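Local coordinates for protein NUDIX hydrolase (Alicyclobacillus acidocaldarius subsp. acidocaldarius, PDB 3QSJ) that probably hydrolyses phosphorus-containing acid anhydrides, as a member of the Nudix family, and binds divalent metal, calcium being bound in the crystal, at residues Asp184-Ile189 with Val203-Val208; Ile24-Val29 with Leu178-Arg183; Asp6-Ala11 with Val150-Arg155. All coordinates share one frame; numbering follows the deposited sequence.

Interaction 1: residues Asp184-Ile189 with Val203-Val208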
ATOM      1  N   ASP A 184      17.391   0.712  -7.410  1.00 36.42           N
ATOM      2  CA  ASP A 184      18.134   1.563  -6.456  1.00 37.94           C
ATOM      3  C   ASP A 184      17.901   1.052  -5.036  1.00 40.70           C
ATOM      4  O   ASP A 184      18.847   0.773  -4.305  1.00 41.83           O
ATOM      5  CB  ASP A 184      17.623   3.033  -6.507  1.00 39.94           C
ATOM      6  CG  ASP A 184      18.282   4.018  -7.467  1.00 49.41           C
ATOM      7  OD1 ASP A 184      18.850   3.567  -8.485  1.00 49.61           O
ATOM      8  OD2 ASP A 184      18.146   5.259  -7.237  1.00 50.56           O
HETATM    9  N   MSE A 185      16.622   0.920  -4.659  1.00 30.74           N
HETATM   10  CA  MSE A 185      16.204   0.504  -3.331  1.00 26.81           C
HETATM   11  C   MSE A 185      16.638  -0.923  -3.022  1.00 30.22           C
HETATM   12  O   MSE A 185      17.182  -1.191  -1.949  1.00 30.06           O
HETATM   13  CB  MSE A 185      14.693   0.631  -3.199  1.00 26.04           C
HETATM   14  CG  MSE A 185      14.240   0.469  -1.780  1.00 31.06           C
HETATM   15 SE   MSE A 185      15.265   1.550  -0.534  0.59 39.05          SE
HETATM   16  CE  MSE A 185      14.640   3.197  -0.945  1.00 34.59           C
ATOM     17  N   LEU A 186      16.482  -1.803  -3.986  1.00 26.59           N
ATOM     18  CA  LEU A 186      16.905  -3.199  -3.852  1.00 30.04           C
ATOM     19  C   LEU A 186      18.393  -3.306  -3.508  1.00 34.72           C
ATOM     20  O   LEU A 186      18.751  -4.016  -2.574  1.00 35.44           O
ATOM     21  CB  LEU A 186      16.600  -4.007  -5.146  1.00 30.69           C
ATOM     22  CG  LEU A 186      16.907  -5.524  -5.069  1.00 37.51           C
ATOM     23  CD1 LEU A 186      16.220  -6.196  -3.854  1.00 37.27           C
ATOM     24  CD2 LEU A 186      16.542  -6.218  -6.335  1.00 37.90           C
ATOM     25  N   THR A 187      19.258  -2.581  -4.255  1.00 34.09           N
ATOM     26  CA  THR A 187      20.702  -2.599  -4.074  1.00 35.79           C
ATOM     27  C   THR A 187      21.045  -2.108  -2.673  1.00 40.73           C
ATOM     28  O   THR A 187      21.857  -2.739  -1.986  1.00 41.81           O
ATOM     29  CB  THR A 187      21.358  -1.825  -5.227  1.00 42.30           C
ATOM     30  OG1 THR A 187      21.051  -2.522  -6.441  1.00 41.66           O
ATOM     31  CG2 THR A 187      22.860  -1.674  -5.066  1.00 40.71           C
ATOM     32  N   ARG A 188      20.312  -1.074  -2.199  1.00 35.53           N
ATOM     33  CA  ARG A 188      20.529  -0.505  -0.875  1.00 34.86           C
ATOM     34  C   ARG A 188      20.186  -1.475   0.231  1.00 36.77           C
ATOM     35  O   ARG A 188      20.859  -1.466   1.251  1.00 39.11           O
ATOM     36  CB  ARG A 188      19.804   0.819  -0.712  1.00 39.55           C
ATOM     37  CG  ARG A 188      20.415   1.879  -1.617  1.00 51.36           C
ATOM     38  CD  ARG A 188      19.989   3.252  -1.202  1.00 51.12           C
ATOM     39  NE  ARG A 188      20.622   3.624   0.060  1.00 53.96           N
ATOM     40  CZ  ARG A 188      20.213   4.621   0.830  1.00 70.11           C
ATOM     41  NH1 ARG A 188      19.161   5.355   0.476  1.00 46.97           N
ATOM     42  NH2 ARG A 188      20.845   4.893   1.963  1.00 63.79           N
ATOM     43  N   ILE A 189      19.169  -2.330   0.021  1.00 28.58           N
ATOM     44  CA  ILE A 189      18.808  -3.359   1.000  1.00 27.09           C
ATOM     45  C   ILE A 189      19.815  -4.499   0.939  1.00 35.51           C
ATOM     46  O   ILE A 189      20.296  -4.911   1.980  1.00 34.27           O
ATOM     47  CB  ILE A 189      17.378  -3.844   0.743  1.00 27.06           C
ATOM     48  CG1 ILE A 189      16.400  -2.685   0.935  1.00 23.95           C
ATOM     49  CG2 ILE A 189      17.012  -5.024   1.647  1.00 26.76           C
ATOM     50  CD1 ILE A 189      14.997  -2.938   0.291  1.00 24.45           C
ATOM     51  N   VAL A 203       9.123  -8.156  -3.558  1.00 18.43           N
ATOM     52  CA  VAL A 203       8.372  -7.258  -4.458  1.00 19.55           C
ATOM     53  C   VAL A 203       9.335  -6.442  -5.310  1.00 23.03           C
ATOM     54  O   VAL A 203       9.138  -6.330  -6.516  1.00 23.00           O
ATOM     55  CB  VAL A 203       7.410  -6.303  -3.690  1.00 19.97           C
ATOM     56  CG1 VAL A 203       6.805  -5.212  -4.629  1.00 19.59           C
ATOM     57  CG2 VAL A 203       6.288  -7.102  -3.002  1.00 20.35           C
ATOM     58  N   LEU A 204      10.387  -5.872  -4.692  1.00 22.68           N
ATOM     59  CA  LEU A 204      11.375  -5.084  -5.446  1.00 23.46           C
ATOM     60  C   LEU A 204      12.053  -5.880  -6.546  1.00 26.67           C
ATOM     61  O   LEU A 204      12.160  -5.391  -7.669  1.00 27.26           O
ATOM     62  CB  LEU A 204      12.390  -4.449  -4.519  1.00 23.28           C
ATOM     63  CG  LEU A 204      11.814  -3.498  -3.480  1.00 22.83           C
ATOM     64  CD1 LEU A 204      12.860  -3.261  -2.409  1.00 23.67           C
ATOM     65  CD2 LEU A 204      11.318  -2.145  -4.121  1.00 22.97           C
ATOM     66  N   LYS A 205      12.426  -7.135  -6.268  1.00 25.01           N
ATOM     67  CA  LYS A 205      13.036  -7.995  -7.290  1.00 25.75           C
ATOM     68  C   LYS A 205      12.039  -8.251  -8.434  1.00 26.45           C
ATOM     69  O   LYS A 205      12.453  -8.260  -9.609  1.00 25.99           O
ATOM     70  CB  LYS A 205      13.466  -9.356  -6.713  1.00 29.44           C
ATOM     71  CG  LYS A 205      14.612  -9.317  -5.739  1.00 28.56           C
ATOM     72  CD  LYS A 205      14.898 -10.749  -5.233  1.00 37.63           C
ATOM     73  CE  LYS A 205      16.031 -10.788  -4.239  1.00 53.20           C
ATOM     74  NZ  LYS A 205      15.938 -11.966  -3.344  1.00 60.65           N
ATOM     75  N   ALA A 206      10.724  -8.433  -8.099  1.00 24.14           N
ATOM     76  CA  ALA A 206       9.675  -8.690  -9.117  1.00 24.94           C
ATOM     77  C   ALA A 206       9.552  -7.472 -10.000  1.00 26.21           C
ATOM     78  O   ALA A 206       9.481  -7.599 -11.208  1.00 25.04           O
ATOM     79  CB  ALA A 206       8.323  -8.997  -8.459  1.00 26.01           C
ATOM     80  N   LEU A 207       9.531  -6.278  -9.402  1.00 23.42           N
ATOM     81  CA  LEU A 207       9.465  -5.012 -10.158  1.00 22.61           C
ATOM     82  C   LEU A 207      10.711  -4.800 -11.057  1.00 27.69           C
ATOM     83  O   LEU A 207      10.583  -4.366 -12.209  1.00 27.52           O
ATOM     84  CB  LEU A 207       9.358  -3.860  -9.163  1.00 21.07           C
ATOM     85  CG  LEU A 207       8.012  -3.740  -8.416  1.00 20.17           C
ATOM     86  CD1 LEU A 207       8.050  -2.536  -7.465  1.00 21.50           C
ATOM     87  CD2 LEU A 207       6.836  -3.648  -9.400  1.00 22.72           C
ATOM     88  N   VAL A 208      11.903  -5.159 -10.562  1.00 25.63           N
ATOM     89  CA  VAL A 208      13.132  -5.011 -11.374  1.00 25.65           C
ATOM     90  C   VAL A 208      13.093  -5.902 -12.624  1.00 32.04           C
ATOM     91  O   VAL A 208      13.575  -5.477 -13.688  1.00 32.54           O
ATOM     92  CB  VAL A 208      14.395  -5.227 -10.493  1.00 30.75           C
ATOM     93  CG1 VAL A 208      15.693  -5.346 -11.322  1.00 33.10           C
ATOM     94  CG2 VAL A 208      14.519  -4.103  -9.459  1.00 29.08           C
TER
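Leu186 and Leu204 face each other where helix 182-190 meets helix 198-209, their CA atoms 6.1 Å apart. The two isobutyl groups work differently. In Leu186, CG lies opposite the backbone N (chi1 -175°), and the branch reaches over to the neighbouring turn: CD2 rests on Lys205 CG at 3.7 Å, the two side chains meeting at about a right angle, and looser contact continues to Val208 CG2. In Leu204 a single methyl does most of the work: CD1 presses on Ile189 CD1 at 3.5 Å, closer than carbons usually pack, and touches CG of Met185, a selenomethionine, at 4.0 Å. Beyond CG the Met185 chain bends, its end leading away from Leu204; the side chain also touches Leu194.

The short axis segments approach to 9.5 Å and cross obliquely in a broadly antiparallel sense, 138° between directions. Beneath them, Phe44 of strand 42-48 packs on Leu204 and Val42 on Ile189, while Ala182, at the start of helix 182-190, also touches Leu204 and Val208. No hydrogen bond joins the two segments. Cohesion therefore rests on aliphatic surface, bordered on the exposed side by Lys205 through CG, and depends on shape rather than on charge.

Interaction 2: residues Ile24-Val29 with Leu178-Arg183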
ATOM      1  N   ILE A  24      10.866   0.770 -13.550  1.00 20.81           N
ATOM      2  CA  ILE A  24       9.705   1.053 -12.707  1.00 18.52           C
ATOM      3  C   ILE A  24      10.181   1.767 -11.442  1.00 20.43           C
ATOM      4  O   ILE A  24      11.171   1.357 -10.824  1.00 20.96           O
ATOM      5  CB  ILE A  24       8.981  -0.262 -12.365  1.00 21.19           C
ATOM      6  CG1 ILE A  24       8.394  -0.876 -13.650  1.00 22.05           C
ATOM      7  CG2 ILE A  24       7.894   0.004 -11.304  1.00 24.94           C
ATOM      8  CD1 ILE A  24       7.775  -2.301 -13.556  1.00 21.62           C
ATOM      9  N   GLU A  25       9.410   2.766 -11.004  1.00 19.46           N
ATOM     10  CA  GLU A  25       9.628   3.468  -9.748  1.00 18.91           C
ATOM     11  C   GLU A  25       8.475   3.118  -8.846  1.00 20.78           C
ATOM     12  O   GLU A  25       7.394   2.829  -9.341  1.00 16.98           O
ATOM     13  CB  GLU A  25       9.675   4.986  -9.972  1.00 19.22           C
ATOM     14  CG  GLU A  25      10.926   5.306 -10.755  1.00 20.37           C
ATOM     15  CD  GLU A  25      11.076   6.711 -11.267  1.00 19.81           C
ATOM     16  OE1 GLU A  25      10.170   7.546 -11.017  1.00 21.87           O
ATOM     17  OE2 GLU A  25      12.132   6.979 -11.900  1.00 22.12           O
ATOM     18  N   VAL A  26       8.677   3.218  -7.522  1.00 17.07           N
ATOM     19  CA  VAL A  26       7.678   2.755  -6.532  1.00 15.36           C
ATOM     20  C   VAL A  26       7.704   3.683  -5.325  1.00 19.25           C
ATOM     21  O   VAL A  26       8.770   4.238  -5.035  1.00 20.26           O
ATOM     22  CB  VAL A  26       7.997   1.270  -6.160  1.00 17.46           C
ATOM     23  CG1 VAL A  26       9.420   1.092  -5.559  1.00 17.45           C
ATOM     24  CG2 VAL A  26       6.915   0.671  -5.258  1.00 16.96           C
ATOM     25  N   LEU A  27       6.571   3.826  -4.599  1.00 16.91           N
ATOM     26  CA  LEU A  27       6.525   4.664  -3.425  1.00 17.16           C
ATOM     27  C   LEU A  27       6.961   3.818  -2.235  1.00 18.94           C
ATOM     28  O   LEU A  27       6.375   2.747  -1.932  1.00 18.01           O
ATOM     29  CB  LEU A  27       5.097   5.183  -3.171  1.00 16.80           C
ATOM     30  CG  LEU A  27       4.653   6.372  -3.995  1.00 22.80           C
ATOM     31  CD1 LEU A  27       3.195   6.679  -3.693  1.00 22.75           C
ATOM     32  CD2 LEU A  27       5.510   7.630  -3.638  1.00 22.77           C
ATOM     33  N   VAL A  28       7.956   4.295  -1.548  0.55 16.54           N
ATOM     34  CA  VAL A  28       8.376   3.590  -0.345  0.55 15.07           C
ATOM     35  C   VAL A  28       8.376   4.578   0.771  0.55 18.86           C
ATOM     36  O   VAL A  28       8.433   5.797   0.536  0.55 18.22           O
ATOM     37  CB  VAL A  28       9.748   2.877  -0.488  0.55 19.37           C
ATOM     38  CG1 VAL A  28       9.662   1.690  -1.452  0.55 19.49           C
ATOM     39  CG2 VAL A  28      10.852   3.853  -0.908  0.55 18.71           C
ATOM     40  N   VAL A  29       8.349   4.060   1.996  1.00 17.72           N
ATOM     41  CA  VAL A  29       8.424   4.895   3.203  1.00 18.48           C
ATOM     42  C   VAL A  29       9.465   4.316   4.160  1.00 21.12           C
ATOM     43  O   VAL A  29       9.793   3.132   4.065  1.00 20.93           O
ATOM     44  CB  VAL A  29       7.054   5.012   3.891  1.00 22.13           C
ATOM     45  CG1 VAL A  29       6.020   5.657   2.918  1.00 21.97           C
ATOM     46  CG2 VAL A  29       6.564   3.647   4.403  1.00 22.04           C
ATOM     47  N   LEU A 178       9.253   8.541  -0.573  1.00 22.18           N
ATOM     48  CA  LEU A 178       9.673   8.995  -1.876  1.00 23.49           C
ATOM     49  C   LEU A 178       9.389   8.013  -2.992  1.00 23.05           C
ATOM     50  O   LEU A 178       9.112   6.839  -2.730  1.00 21.23           O
ATOM     51  CB  LEU A 178      11.151   9.434  -1.901  1.00 25.58           C
ATOM     52  CG  LEU A 178      12.337   8.435  -1.729  1.00 33.11           C
ATOM     53  CD1 LEU A 178      12.035   7.212  -0.995  1.00 34.07           C
ATOM     54  CD2 LEU A 178      13.150   8.253  -2.980  1.00 35.57           C
ATOM     55  N   TRP A 179       9.454   8.533  -4.227  1.00 20.92           N
ATOM     56  CA  TRP A 179       9.364   7.694  -5.418  1.00 21.03           C
ATOM     57  C   TRP A 179      10.795   7.230  -5.714  1.00 23.86           C
ATOM     58  O   TRP A 179      11.685   8.048  -6.056  1.00 24.78           O
ATOM     59  CB  TRP A 179       8.859   8.516  -6.614  1.00 20.88           C
ATOM     60  CG  TRP A 179       7.379   8.695  -6.622  1.00 20.57           C
ATOM     61  CD1 TRP A 179       6.668   9.829  -6.326  1.00 23.46           C
ATOM     62  CD2 TRP A 179       6.431   7.728  -7.067  1.00 19.27           C
ATOM     63  NE1 TRP A 179       5.333   9.647  -6.639  1.00 21.41           N
ATOM     64  CE2 TRP A 179       5.160   8.357  -7.084  1.00 21.69           C
ATOM     65  CE3 TRP A 179       6.538   6.387  -7.496  1.00 20.09           C
ATOM     66  CZ2 TRP A 179       4.001   7.683  -7.491  1.00 19.34           C
ATOM     67  CZ3 TRP A 179       5.385   5.741  -7.917  1.00 19.62           C
ATOM     68  CH2 TRP A 179       4.129   6.365  -7.821  1.00 19.75           C
ATOM     69  N   THR A 180      11.021   5.927  -5.653  1.00 19.74           N
ATOM     70  CA  THR A 180      12.371   5.459  -5.940  1.00 20.12           C
ATOM     71  C   THR A 180      12.407   4.416  -7.045  1.00 24.09           C
ATOM     72  O   THR A 180      11.512   3.571  -7.102  1.00 21.50           O
ATOM     73  CB  THR A 180      13.038   4.873  -4.644  1.00 26.34           C
ATOM     74  OG1 THR A 180      14.383   4.492  -4.944  1.00 28.89           O
ATOM     75  CG2 THR A 180      12.285   3.666  -4.094  1.00 21.23           C
ATOM     76  N   PRO A 181      13.418   4.407  -7.925  1.00 25.88           N
ATOM     77  CA  PRO A 181      13.531   3.270  -8.855  1.00 25.90           C
ATOM     78  C   PRO A 181      13.661   2.004  -7.974  1.00 30.35           C
ATOM     79  O   PRO A 181      14.340   2.049  -6.936  1.00 29.10           O
ATOM     80  CB  PRO A 181      14.844   3.544  -9.587  1.00 28.66           C
ATOM     81  CG  PRO A 181      15.120   4.946  -9.393  1.00 33.59           C
ATOM     82  CD  PRO A 181      14.550   5.351  -8.087  1.00 28.82           C
ATOM     83  N   ALA A 182      12.956   0.923  -8.321  1.00 26.98           N
ATOM     84  CA  ALA A 182      12.975  -0.338  -7.523  1.00 27.35           C
ATOM     85  C   ALA A 182      14.392  -0.949  -7.453  1.00 32.31           C
ATOM     86  O   ALA A 182      14.786  -1.459  -6.404  1.00 33.48           O
ATOM     87  CB  ALA A 182      11.972  -1.336  -8.105  1.00 27.95           C
ATOM     88  N   ARG A 183      15.185  -0.829  -8.546  1.00 28.45           N
ATOM     89  CA  ARG A 183      16.592  -1.306  -8.605  1.00 29.30           C
ATOM     90  C   ARG A 183      17.487  -0.637  -7.527  1.00 38.13           C
ATOM     91  O   ARG A 183      18.274  -1.333  -6.847  1.00 39.71           O
ATOM     92  CB  ARG A 183      17.146  -1.043 -10.016  1.00 31.93           C
ATOM     93  CG  ARG A 183      18.345  -1.901 -10.398  1.00 43.51           C
ATOM     94  CD  ARG A 183      18.784  -1.612 -11.830  1.00 50.71           C
ATOM     95  NE  ARG A 183      17.735  -1.908 -12.813  1.00 57.53           N
ATOM     96  CZ  ARG A 183      17.618  -3.062 -13.465  1.00 78.40           C
ATOM     97  NH1 ARG A 183      16.637  -3.240 -14.340  1.00 69.28           N
ATOM     98  NH2 ARG A 183      18.484  -4.051 -13.245  1.00 61.72           N
TER
HETATM   99  O   HOH W   1      13.364  -0.409 -11.182  1.00 32.42           O
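An antiparallel edge of the Nudix mixed sheet, running straight into a helix, is formed where strand 24-31 pairs with strand 174-181. Val28 and Leu178 exchange two backbone bonds, Val28 N to Leu178 O at 3.0 Å and Leu178 N to Val28 O, both nearly straight onto the carbonyl. Val26 and Thr180 form the next hydrogen-bonded pair; its two bonds are unequal, Thr180 N to Val26 O being almost linear and Val26 N to Thr180 O bent to 149°. The pairing then carries past Pro181, the N-cap residue, into the first turn of helix 182-190: Ala182 N gives a 3.1 Å bond to Ile24 O, in the carbonyl plane. A water donates to the same oxygen and accepts from Arg183 N, bridging strand and helix start.

On one face, Leu27 lays CD2 over the five-membered ring of Trp179, 3.4 Å from its centroid and only 4° off the normal, a CH-pi contact. Both residues have CG opposite their own carbonyl carbon (chi1 -80° in Leu27, nearly the same in Trp179), which swings leucine and indole together; Trp179 NE1 is bonded to Gly165 O. Glu25 runs alongside Pro181, its carboxylate held by Ala20 N and by a salt bridge to Arg17, which also makes a cation-pi contact with Trp179. The other face is mostly aliphatic: Val28 and Leu178 lie side by side, pointing the same way, and Val26 CG1 reaches 4.3 Å from Ala182 CB. Thr180 OG1 there bonds to Pro181 O at 3.2 Å.

Leu204 and Leu207 of helix 198-209 cover the Val26-Ala182 end of this face. Leu27 instead meets Ile87 of helix 72-87 and Pro167, while strand 7-18 flanks strand 24-31 through backbone bonds of Glu25 with Arg17 and Leu27 with Val15.

Interaction 3: residues Asp6-Ala11 with Val150-Arg155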
ATOM      1  N   ASP A   6      -0.628 -13.647  18.224  1.00 29.00           N
ATOM      2  CA  ASP A   6      -1.683 -13.198  17.288  1.00 30.10           C
ATOM      3  C   ASP A   6      -1.083 -13.172  15.877  1.00 27.99           C
ATOM      4  O   ASP A   6       0.057 -12.728  15.723  1.00 28.89           O
ATOM      5  CB  ASP A   6      -2.051 -11.724  17.609  1.00 34.27           C
ATOM      6  CG  ASP A   6      -2.777 -11.522  18.925  1.00 54.08           C
ATOM      7  OD1 ASP A   6      -3.694 -12.316  19.224  1.00 55.15           O
ATOM      8  OD2 ASP A   6      -2.485 -10.516  19.616  1.00 62.89           O
ATOM      9  N   ILE A   7      -1.826 -13.609  14.847  1.00 21.02           N
ATOM     10  CA  ILE A   7      -1.358 -13.472  13.455  1.00 19.60           C
ATOM     11  C   ILE A   7      -2.253 -12.371  12.896  1.00 24.39           C
ATOM     12  O   ILE A   7      -3.453 -12.599  12.623  1.00 24.67           O
ATOM     13  CB  ILE A   7      -1.494 -14.803  12.694  1.00 22.98           C
ATOM     14  CG1 ILE A   7      -0.601 -15.869  13.319  1.00 23.88           C
ATOM     15  CG2 ILE A   7      -1.144 -14.615  11.190  1.00 27.57           C
ATOM     16  CD1 ILE A   7      -1.075 -17.350  12.860  1.00 26.26           C
ATOM     17  N   ARG A   8      -1.711 -11.167  12.850  1.00 16.64           N
ATOM     18  CA  ARG A   8      -2.533  -9.995  12.554  1.00 18.63           C
ATOM     19  C   ARG A   8      -2.795  -9.799  11.063  1.00 20.43           C
ATOM     20  O   ARG A   8      -1.851  -9.688  10.298  1.00 19.06           O
ATOM     21  CB  ARG A   8      -1.889  -8.754  13.186  1.00 23.83           C
ATOM     22  CG  ARG A   8      -2.773  -7.500  13.126  1.00 40.15           C
ATOM     23  CD  ARG A   8      -3.335  -7.145  14.491  1.00 55.80           C
ATOM     24  NE  ARG A   8      -4.382  -6.120  14.422  1.00 58.64           N
ATOM     25  CZ  ARG A   8      -4.224  -4.854  14.801  1.00 78.70           C
ATOM     26  NH1 ARG A   8      -5.233  -3.997  14.709  1.00 74.78           N
ATOM     27  NH2 ARG A   8      -3.048  -4.428  15.249  1.00 59.61           N
ATOM     28  N   LYS A   9      -4.076  -9.799  10.637  1.00 18.24           N
ATOM     29  CA  LYS A   9      -4.395  -9.503   9.230  1.00 16.68           C
ATOM     30  C   LYS A   9      -3.964  -8.054   8.880  1.00 19.48           C
ATOM     31  O   LYS A   9      -4.247  -7.100   9.640  1.00 19.01           O
ATOM     32  CB  LYS A   9      -5.894  -9.651   8.959  1.00 18.77           C
ATOM     33  CG  LYS A   9      -6.317 -11.150   8.923  1.00 19.46           C
ATOM     34  CD  LYS A   9      -5.977 -11.775   7.588  1.00 19.77           C
ATOM     35  CE  LYS A   9      -6.512 -13.216   7.545  1.00 28.53           C
ATOM     36  NZ  LYS A   9      -7.936 -13.288   7.993  1.00 24.24           N
ATOM     37  N   ALA A  10      -3.279  -7.899   7.746  1.00 16.38           N
ATOM     38  CA  ALA A  10      -2.771  -6.603   7.271  1.00 16.04           C
ATOM     39  C   ALA A  10      -2.754  -6.582   5.765  1.00 18.30           C
ATOM     40  O   ALA A  10      -2.963  -7.626   5.106  1.00 15.91           O
ATOM     41  CB  ALA A  10      -1.329  -6.426   7.778  1.00 16.98           C
ATOM     42  N   ALA A  11      -2.479  -5.388   5.214  1.00 16.74           N
ATOM     43  CA  ALA A  11      -2.353  -5.252   3.756  1.00 14.97           C
ATOM     44  C   ALA A  11      -1.452  -4.134   3.454  1.00 15.26           C
ATOM     45  O   ALA A  11      -1.287  -3.177   4.244  1.00 17.30           O
ATOM     46  CB  ALA A  11      -3.708  -4.992   3.099  1.00 16.51           C
ATOM     47  N   VAL A 150       6.310 -11.097  16.625  1.00 23.08           N
ATOM     48  CA  VAL A 150       5.193 -10.265  16.138  1.00 20.59           C
ATOM     49  C   VAL A 150       4.930 -10.787  14.744  1.00 24.32           C
ATOM     50  O   VAL A 150       5.875 -10.907  13.951  1.00 22.20           O
ATOM     51  CB  VAL A 150       5.471  -8.733  16.172  1.00 22.87           C
ATOM     52  CG1 VAL A 150       4.353  -7.949  15.479  1.00 21.23           C
ATOM     53  CG2 VAL A 150       5.689  -8.223  17.597  1.00 22.22           C
ATOM     54  N   ARG A 151       3.651 -11.207  14.457  1.00 21.15           N
ATOM     55  CA  ARG A 151       3.349 -11.833  13.187  1.00 19.14           C
ATOM     56  C   ARG A 151       2.158 -11.188  12.503  1.00 21.03           C
ATOM     57  O   ARG A 151       1.222 -10.744  13.183  1.00 20.33           O
ATOM     58  CB  ARG A 151       3.043 -13.349  13.373  1.00 18.64           C
ATOM     59  CG  ARG A 151       4.172 -14.161  14.047  1.00 19.84           C
ATOM     60  CD  ARG A 151       3.689 -15.586  14.165  1.00 24.65           C
ATOM     61  NE  ARG A 151       3.716 -16.261  12.869  1.00 26.25           N
ATOM     62  CZ  ARG A 151       3.139 -17.423  12.595  1.00 31.35           C
ATOM     63  NH1 ARG A 151       2.461 -18.083  13.541  1.00 30.67           N
ATOM     64  NH2 ARG A 151       3.280 -17.966  11.400  1.00 26.52           N
ATOM     65  N   PHE A 152       2.220 -11.101  11.153  1.00 18.62           N
ATOM     66  CA  PHE A 152       1.164 -10.578  10.329  1.00 16.92           C
ATOM     67  C   PHE A 152       0.836 -11.572   9.260  1.00 19.89           C
ATOM     68  O   PHE A 152       1.718 -12.317   8.798  1.00 19.05           O
ATOM     69  CB  PHE A 152       1.574  -9.281   9.595  1.00 18.51           C
ATOM     70  CG  PHE A 152       1.897  -8.156  10.531  1.00 20.16           C
ATOM     71  CD1 PHE A 152       0.876  -7.384  11.095  1.00 23.21           C
ATOM     72  CD2 PHE A 152       3.202  -7.962  10.980  1.00 23.21           C
ATOM     73  CE1 PHE A 152       1.159  -6.430  12.083  1.00 24.40           C
ATOM     74  CE2 PHE A 152       3.490  -6.969  11.926  1.00 24.67           C
ATOM     75  CZ  PHE A 152       2.466  -6.207  12.455  1.00 23.72           C
ATOM     76  N   ASP A 153      -0.378 -11.450   8.737  1.00 15.89           N
ATOM     77  CA  ASP A 153      -0.748 -12.234   7.552  1.00 15.68           C
ATOM     78  C   ASP A 153      -1.105 -11.137   6.586  1.00 19.50           C
ATOM     79  O   ASP A 153      -2.176 -10.517   6.713  1.00 18.56           O
ATOM     80  CB  ASP A 153      -1.950 -13.096   7.896  1.00 18.16           C
ATOM     81  CG  ASP A 153      -2.470 -13.945   6.767  1.00 22.75           C
ATOM     82  OD1 ASP A 153      -2.126 -13.672   5.612  1.00 18.83           O
ATOM     83  OD2 ASP A 153      -3.218 -14.885   7.046  1.00 27.17           O
ATOM     84  N   THR A 154      -0.160 -10.794   5.695  1.00 16.30           N
ATOM     85  CA  THR A 154      -0.267  -9.563   4.901  1.00 13.82           C
ATOM     86  C   THR A 154      -0.601  -9.803   3.448  1.00 18.73           C
ATOM     87  O   THR A 154       0.059 -10.626   2.796  1.00 18.26           O
ATOM     88  CB  THR A 154       1.063  -8.820   4.994  1.00 15.33           C
ATOM     89  OG1 THR A 154       1.378  -8.596   6.390  1.00 16.99           O
ATOM     90  CG2 THR A 154       1.005  -7.435   4.222  1.00 18.25           C
ATOM     91  N   ARG A 155      -1.616  -9.091   2.951  1.00 16.07           N
ATOM     92  CA  ARG A 155      -2.084  -9.186   1.569  1.00 14.88           C
ATOM     93  C   ARG A 155      -1.428  -8.046   0.812  1.00 16.10           C
ATOM     94  O   ARG A 155      -1.545  -6.910   1.230  1.00 17.70           O
ATOM     95  CB  ARG A 155      -3.610  -9.056   1.501  1.00 15.06           C
ATOM     96  CG  ARG A 155      -4.255  -9.835   0.322  1.00 17.87           C
ATOM     97  CD  ARG A 155      -4.162 -11.383   0.430  1.00 16.79           C
ATOM     98  NE  ARG A 155      -4.596 -11.880   1.728  1.00 18.85           N
ATOM     99  CZ  ARG A 155      -5.831 -12.332   2.020  1.00 24.18           C
ATOM    100  NH1 ARG A 155      -6.789 -12.335   1.088  1.00 19.78           N
ATOM    101  NH2 ARG A 155      -6.122 -12.734   3.242  1.00 17.99           N
TER
HETATM  102  O   HOH W   2       1.633 -10.758  16.509  1.00 25.07           O
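Arg8 and Ala10 bind the strand of Phe152 and Thr154 through four backbone hydrogen bonds in parallel register. Arg8 N donates to Arg151 O (3.0 Å, 174°) and Arg8 O accepts from Asp153 N; Ala10 repeats the pattern, its N bonded to Asp153 O and its O to Arg155 N. A water extends the pairing, donating to Asp6 O and accepting from Arg151 N.

Side-chain packing divides between the faces. Phe152, its CG opposite the carbonyl carbon (chi1 -63°), turns CD1 to Arg8 CB at 3.7 Å and to Ala10 CB. With an alanine in its place, Arg8 CB and Ala10 CB would probably lose their aromatic neighbour, leaving a gap beside them. On the other face, Ile7 CG2 rests on Asp153 CB.

Charged groups share that second face. Ile7 CG1 lies over the Arg151 guanidinium, whose NH2 bonds to Thr144 O. Lys9 runs alongside Asp153, CE 3.7 Å from OD2, but the carboxylate pairs with Arg141, and Arg155 forms salt bridges with Asp71 and Asp72.

Parallel pairing of an early with a late strand is characteristic of the Nudix mixed sheet; here Ala11 also bonds through its backbone to Gly47, next to the calcium ligand Gly46.

How the interactions relate
From the N terminus, 6-11 opens interaction 3 on strand 7-18, and the next strand supplies 24-29 for interaction 2. Interaction 3 closes when 150-155 returns after 138 intervening residues; interaction 2 closes later, at 178-183, so the two long closures cross instead of nesting. Their centres lie about 23 Å apart, yet both belong to one sheet, in which strands 7-18 and 24-31 are neighbours. Interaction 1 follows in series, a short closure of 13 residues between helices 182-190 and 198-209. It touches interaction 2 directly, Leu207 O lying 3.7 Å from Ile24 CD1, and thereby joins the pair of helices 182-190 and 198-209 to the sheet.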